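Local coordinates for protein gluconate kinase (Lactobacillus acidophilus, PDB 3LL3) that probably phosphorylates a sugar or sugar acid such as xylulose or gluconate, using ATP as phosphate donor, at residues G294-G299 / F378-A383. Numbering follows the deposited sequence.
Sequences GPVNNG and FNLYDA. With DXP (1-deoxy-D-xylulose-5-phosphate), chain D.
With chi1 at 178°, V296 turns CG1 away from its own N and keeps CG2 beside that N, which spreads its two methyls along the helix 365-388. CG2 takes the apolar partners. It meets L380 CD2 at 3.9 Å and A383 CB at 4.2 Å. CG1 lies against the amide end of N379, and the V296 and N379 side chains run alongside one another, pointing opposite ways. L380 points its CB past the strand, but its CD2 methyl comes nearer, 4.0 Å from V296 CB. L380 also touches L257 and V259 of the strand 254-259. This is a strand-on-helix contact in the C-terminal domain of an FGGY kinase, whose two domains belong to the actin-like ATPase clan. Strand 294-296 and helix segment 378-383 run nearly antiparallel (163°), and their axes come within 9.3 Å. On the side of the strand facing away from the helix, P295 touches D-xylulose. N297, just after V296, reaches the phosphate of DXP. Its ND2 gives a hydrogen bond to DXP O3P (2.9 Å, 137° at the hydrogen) and a weak one to DXP O1P (3.5 Å), while its OD1 accepts from R344 NE. A leucine in its place would probably leave the phosphate without this donor and R344 NE without its amide acceptor. N298 then centres an inverse gamma turn, and G299 is the N-cap of the next helix.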
loop_
_atom_site.group_PDB
_atom_site.type_symbol
_atom_site.label_atom_id
_atom_site.label_comp_id
_atom_site.label_asym_id
_atom_site.label_seq_id
_atom_site.Cartn_x
_atom_site.Cartn_y
_atom_site.Cartn_z
ATOM N N GLY A 294 3.583 -24.387 -7.418
ATOM C CA GLY A 294 3.666 -23.390 -6.372
ATOM C C GLY A 294 2.372 -23.371 -5.572
ATOM O O GLY A 294 1.300 -23.086 -6.116
ATOM N N PRO A 295 2.453 -23.699 -4.280
ATOM C CA PRO A 295 1.295 -23.494 -3.412
ATOM C C PRO A 295 1.268 -22.010 -3.021
ATOM O O PRO A 295 2.293 -21.460 -2.675
ATOM C CB PRO A 295 1.613 -24.351 -2.190
ATOM C CG PRO A 295 3.103 -24.654 -2.267
ATOM C CD PRO A 295 3.660 -24.096 -3.530
ATOM N N VAL A 296 0.115 -21.365 -3.119
ATOM C CA VAL A 296 0.024 -19.920 -2.893
ATOM C C VAL A 296 -1.015 -19.664 -1.808
ATOM O O VAL A 296 -2.194 -20.043 -1.962
ATOM C CB VAL A 296 -0.384 -19.200 -4.193
ATOM C CG1 VAL A 296 -0.525 -17.709 -3.964
ATOM C CG2 VAL A 296 0.636 -19.457 -5.297
ATOM N N ASN A 297 -0.593 -19.047 -0.709
ATOM C CA ASN A 297 -1.497 -18.827 0.424
ATOM C C ASN A 297 -2.648 -17.879 0.089
ATOM O O ASN A 297 -3.801 -18.109 0.480
ATOM C CB ASN A 297 -0.751 -18.247 1.635
ATOM C CG ASN A 297 0.389 -19.141 2.125
ATOM O OD1 ASN A 297 0.408 -20.346 1.871
ATOM N ND2 ASN A 297 1.339 -18.541 2.854
ATOM N N ASN A 298 -2.305 -16.806 -0.615
ATOM C CA ASN A 298 -3.150 -15.621 -0.683
ATOM C C ASN A 298 -4.133 -15.626 -1.829
ATOM O O ASN A 298 -3.998 -14.862 -2.793
ATOM C CB ASN A 298 -2.265 -14.373 -0.692
ATOM C CG ASN A 298 -1.420 -14.275 0.578
ATOM O OD1 ASN A 298 -1.954 -14.094 1.670
ATOM N ND2 ASN A 298 -0.110 -14.427 0.441
ATOM N N GLY A 299 -5.128 -16.502 -1.710
ATOM C CA GLY A 299 -6.160 -16.648 -2.721
ATOM C C GLY A 299 -7.449 -15.973 -2.300
ATOM O O GLY A 299 -7.468 -14.775 -1.981
ATOM N N PHE A 378 -2.188 -11.603 -10.257
ATOM C CA PHE A 378 -0.801 -11.306 -10.614
ATOM C C PHE A 378 0.160 -12.207 -9.811
ATOM O O PHE A 378 1.157 -12.708 -10.331
ATOM C CB PHE A 378 -0.457 -9.832 -10.334
ATOM C CG PHE A 378 -0.750 -8.882 -11.477
ATOM C CD1 PHE A 378 -0.486 -9.243 -12.792
ATOM C CD2 PHE A 378 -1.235 -7.606 -11.216
ATOM C CE1 PHE A 378 -0.724 -8.362 -13.832
ATOM C CE2 PHE A 378 -1.470 -6.709 -12.249
ATOM C CZ PHE A 378 -1.215 -7.084 -13.560
ATOM N N ASN A 379 -0.140 -12.392 -8.532
ATOM C CA ASN A 379 0.710 -13.199 -7.658
ATOM C C ASN A 379 0.761 -14.647 -8.188
ATOM O O ASN A 379 1.826 -15.250 -8.281
ATOM C CB ASN A 379 0.145 -13.142 -6.236
ATOM C CG ASN A 379 0.978 -13.918 -5.224
ATOM O OD1 ASN A 379 0.424 -14.643 -4.392
ATOM N ND2 ASN A 379 2.291 -13.758 -5.273
ATOM N N LEU A 380 -0.405 -15.167 -8.551
ATOM C CA LEU A 380 -0.520 -16.495 -9.155
ATOM C C LEU A 380 0.212 -16.573 -10.491
ATOM O O LEU A 380 0.790 -17.603 -10.832
ATOM C CB LEU A 380 -1.995 -16.868 -9.345
ATOM C CG LEU A 380 -2.771 -17.217 -8.065
ATOM C CD1 LEU A 380 -4.282 -17.009 -8.259
ATOM C CD2 LEU A 380 -2.470 -18.617 -7.579
ATOM N N TYR A 381 0.171 -15.490 -11.261
ATOM C CA TYR A 381 0.846 -15.481 -12.550
ATOM C C TYR A 381 2.342 -15.411 -12.347
ATOM O O TYR A 381 3.116 -15.930 -13.150
ATOM C CB TYR A 381 0.372 -14.305 -13.391
ATOM C CG TYR A 381 1.066 -14.175 -14.722
ATOM C CD1 TYR A 381 0.921 -15.150 -15.711
ATOM C CD2 TYR A 381 1.849 -13.076 -15.000
ATOM C CE1 TYR A 381 1.554 -15.016 -16.939
ATOM C CE2 TYR A 381 2.478 -12.929 -16.214
ATOM C CZ TYR A 381 2.328 -13.895 -17.188
ATOM O OH TYR A 381 2.955 -13.721 -18.407
ATOM N N ASP A 382 2.736 -14.750 -11.264
ATOM C CA ASP A 382 4.135 -14.661 -10.841
ATOM C C ASP A 382 4.652 -16.087 -10.549
ATOM O O ASP A 382 5.727 -16.492 -11.017
ATOM C CB ASP A 382 4.196 -13.765 -9.589
ATOM C CG ASP A 382 5.621 -13.447 -9.130
ATOM O OD1 ASP A 382 6.586 -13.923 -9.753
ATOM O OD2 ASP A 382 5.771 -12.689 -8.145
ATOM N N ALA A 383 3.877 -16.853 -9.789
ATOM C CA ALA A 383 4.257 -18.235 -9.474
ATOM C C ALA A 383 4.251 -19.092 -10.739
ATOM O O ALA A 383 5.198 -19.811 -11.001
ATOM C CB ALA A 383 3.350 -18.835 -8.407
HETATM C C1 DXP D . 3.901 -16.304 11.307
HETATM C C2 DXP D . 2.504 -16.120 10.644
HETATM C C3 DXP D . 1.904 -17.359 9.933
HETATM C C4 DXP D . 2.931 -17.843 8.889
HETATM C C5 DXP D . 2.599 -18.765 7.690
HETATM O O2 DXP D . 2.122 -15.029 10.378
HETATM O O3 DXP D . 0.606 -17.136 9.544
HETATM O O4 DXP D . 3.720 -16.752 8.535
HETATM O O5 DXP D . 3.095 -18.395 6.431
HETATM P P DXP D . 3.825 -19.371 5.302
HETATM O O2P DXP D . 5.360 -19.566 5.680
HETATM O O1P DXP D . 2.935 -20.684 5.067
HETATM O O3P DXP D . 3.958 -18.685 4.074
#